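Local coordinates for catalase (Bacillus pumilus, PDB 4QOR), which breaks down hydrogen peroxide to water and oxygen with a haem group in each subunit of its tetramer, at residues Pro105-Asp110 against Phe240-Arg245. Sequence-based numbering, arbitrary orientation.
Sequences PETLRD and FQHATR. With 2CH (2-chlorophenol), chain G.
Glu106 reaches from the loop between strands 88-96 and 113-120 of the catalase beta-barrel fold to Thr244 and Ala243 at the N-terminus of helix 242-253, where its carboxylate accepts backbone N-H groups of the first turn. Both oxygens are engaged. Glu106 OE1 takes the backbone N of Thr244 at 2.8 Å in a fairly straight bond (159° at the hydrogen). A weak, bent bond joins the N of Ala243 to the same Glu106 OE1 at 3.0 Å. Glu106 OE2 receives the hydroxyl OG1 of Thr244 at 2.7 Å and is also hydrogen-bonded to OH of Tyr191. Thr244 thus meets the carboxylate twice, N and OG1 each arriving on the syn side of its own oxygen and somewhat out of the carboxylate plane. The Glu106 chain runs extended beyond CG (chi2 169°), which carries the carboxylate up to the helix end; the helix dipole and these donors would favour its negative charge although it is buried.

Nearer the start of both segments, the backbone N of Glu106 donates to the carbonyl O of Phe240 at 3.2 Å. O of Phe240 also lies 3.2 Å from CA of Pro105, a CA-H...O contact, while the CB atoms of Pro105 and Phe240 pack together. Across the subunit interface, the Phe240 ring meets His100 of the second subunit edge-to-face.

His242 turns its imidazole back to the loop, and methyl CG2 of Thr107 lies against the ring obliquely. His242 NE2 is bonded to the carbonyl of Ala189, and Thr107 OG1 to OE1 of Gln236. The carbonyl O of Glu106 sits at the imidazole edge, 3.3 Å from CE1 of His242.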
loop_
_atom_site.group_PDB
_atom_site.type_symbol
_atom_site.label_atom_id
_atom_site.label_comp_id
_atom_site.label_asym_id
_atom_site.label_seq_id
_atom_site.Cartn_x
_atom_site.Cartn_y
_atom_site.Cartn_z
ATOM N N PRO A 105 2.104 27.180 -6.817
ATOM C CA PRO A 105 1.462 28.476 -6.550
ATOM C C PRO A 105 -0.038 28.529 -6.896
ATOM O O PRO A 105 -0.484 27.868 -7.855
ATOM C CB PRO A 105 2.259 29.450 -7.423
ATOM C CG PRO A 105 3.609 28.773 -7.599
ATOM C CD PRO A 105 3.290 27.302 -7.689
ATOM N N GLU A 106 -0.794 29.350 -6.167
ATOM C CA GLU A 106 -2.202 29.586 -6.485
ATOM C C GLU A 106 -2.482 30.765 -7.477
ATOM O O GLU A 106 -3.623 31.204 -7.651
ATOM C CB GLU A 106 -3.029 29.695 -5.183
ATOM C CG GLU A 106 -3.120 28.337 -4.450
ATOM C CD GLU A 106 -3.694 28.438 -3.050
ATOM O OE1 GLU A 106 -3.304 29.391 -2.320
ATOM O OE2 GLU A 106 -4.493 27.550 -2.666
ATOM N N THR A 107 -1.426 31.188 -8.149
ATOM C CA THR A 107 -1.402 32.325 -9.098
ATOM C C THR A 107 -1.242 31.860 -10.552
ATOM O O THR A 107 -1.180 32.672 -11.482
ATOM C CB THR A 107 -0.181 33.238 -8.785
ATOM O OG1 THR A 107 0.955 32.412 -8.569
ATOM C CG2 THR A 107 -0.397 34.061 -7.528
ATOM N N LEU A 108 -1.215 30.554 -10.750
ATOM C CA LEU A 108 -1.145 29.991 -12.070
ATOM C C LEU A 108 -2.509 29.983 -12.763
ATOM O O LEU A 108 -3.560 29.928 -12.104
ATOM C CB LEU A 108 -0.611 28.581 -12.019
ATOM C CG LEU A 108 0.684 28.391 -11.188
ATOM C CD1 LEU A 108 1.111 26.942 -11.249
ATOM C CD2 LEU A 108 1.803 29.312 -11.695
ATOM N N ARG A 109 -2.480 29.979 -14.095
ATOM C CA ARG A 109 -3.699 29.756 -14.889
ATOM C C ARG A 109 -4.198 28.301 -14.757
ATOM O O ARG A 109 -3.411 27.371 -14.832
ATOM C CB ARG A 109 -3.412 30.091 -16.359
ATOM C CG ARG A 109 -4.628 30.036 -17.271
ATOM C CD ARG A 109 -4.340 30.610 -18.656
ATOM N NE ARG A 109 -3.736 31.949 -18.602
ATOM C CZ ARG A 109 -4.387 33.076 -18.340
ATOM N NH1 ARG A 109 -5.710 33.098 -18.201
ATOM N NH2 ARG A 109 -3.724 34.208 -18.286
ATOM N N ASP A 110 -5.500 28.132 -14.597
ATOM C CA ASP A 110 -6.112 26.821 -14.401
ATOM C C ASP A 110 -7.560 27.101 -14.114
ATOM O O ASP A 110 -7.857 28.070 -13.431
ATOM C CB ASP A 110 -5.486 26.098 -13.164
ATOM C CG ASP A 110 -4.705 24.825 -13.512
ATOM O OD1 ASP A 110 -4.657 24.365 -14.688
ATOM O OD2 ASP A 110 -4.054 24.282 -12.548
ATOM N N PHE A 240 3.069 32.157 -2.610
ATOM C CA PHE A 240 2.655 31.052 -3.477
ATOM C C PHE A 240 1.430 30.284 -2.922
ATOM O O PHE A 240 0.986 29.330 -3.519
ATOM C CB PHE A 240 3.811 30.099 -3.755
ATOM C CG PHE A 240 4.356 29.447 -2.528
ATOM C CD1 PHE A 240 5.208 30.144 -1.692
ATOM C CD2 PHE A 240 4.036 28.157 -2.223
ATOM C CE1 PHE A 240 5.717 29.558 -0.540
ATOM C CE2 PHE A 240 4.538 27.538 -1.078
ATOM C CZ PHE A 240 5.373 28.261 -0.226
ATOM N N GLN A 241 0.833 30.771 -1.840
ATOM C CA GLN A 241 -0.396 30.175 -1.311
ATOM C C GLN A 241 -1.426 31.247 -0.927
ATOM O O GLN A 241 -2.136 31.119 0.066
ATOM C CB GLN A 241 -0.098 29.193 -0.131
ATOM C CG GLN A 241 0.444 29.861 1.145
ATOM C CD GLN A 241 1.918 29.556 1.397
ATOM O OE1 GLN A 241 2.284 28.443 1.765
ATOM N NE2 GLN A 241 2.776 30.535 1.171
ATOM N N HIS A 242 -1.552 32.289 -1.734
ATOM C CA HIS A 242 -2.379 33.435 -1.318
ATOM C C HIS A 242 -3.862 33.093 -1.190
ATOM O O HIS A 242 -4.600 33.690 -0.403
ATOM C CB HIS A 242 -2.186 34.633 -2.277
ATOM C CG HIS A 242 -2.973 34.514 -3.539
ATOM N ND1 HIS A 242 -2.576 33.694 -4.575
ATOM C CD2 HIS A 242 -4.142 35.074 -3.931
ATOM C CE1 HIS A 242 -3.483 33.732 -5.537
ATOM N NE2 HIS A 242 -4.442 34.565 -5.176
ATOM N N ALA A 243 -4.339 32.162 -1.993
ATOM C CA ALA A 243 -5.772 31.880 -1.984
ATOM C C ALA A 243 -6.117 31.079 -0.769
ATOM O O ALA A 243 -7.173 31.268 -0.197
ATOM C CB ALA A 243 -6.210 31.127 -3.240
ATOM N N THR A 244 -5.222 30.147 -0.398
ATOM C CA THR A 244 -5.401 29.311 0.774
ATOM C C THR A 244 -5.368 30.221 2.029
ATOM O O THR A 244 -6.183 30.089 2.925
ATOM C CB THR A 244 -4.272 28.243 0.865
ATOM O OG1 THR A 244 -4.491 27.145 -0.045
ATOM C CG2 THR A 244 -4.164 27.652 2.247
ATOM N N ARG A 245 -4.425 31.137 2.059
ATOM C CA ARG A 245 -4.335 32.130 3.106
ATOM C C ARG A 245 -5.624 32.974 3.223
ATOM O O ARG A 245 -6.190 33.078 4.289
ATOM C CB ARG A 245 -3.157 33.045 2.848
ATOM C CG ARG A 245 -2.778 33.912 4.054
ATOM C CD ARG A 245 -1.794 35.000 3.645
ATOM N NE ARG A 245 -0.553 34.425 3.117
ATOM C CZ ARG A 245 0.481 34.040 3.852
ATOM N NH1 ARG A 245 0.460 34.090 5.180
ATOM N NH2 ARG A 245 1.555 33.566 3.257
HETATM C C1 2CH G . -4.802 24.795 -18.972
HETATM C C2 2CH G . -4.300 25.091 -17.723
HETATM C C3 2CH G . -3.294 26.042 -17.676
HETATM C C4 2CH G . -2.782 26.681 -18.816
HETATM C C5 2CH G . -3.275 26.407 -20.077
HETATM C C6 2CH G . -4.273 25.469 -20.163
HETATM O O 2CH G . -5.796 23.907 -19.208
HETATM CL CL8 2CH G . -5.051 24.906 -21.683
#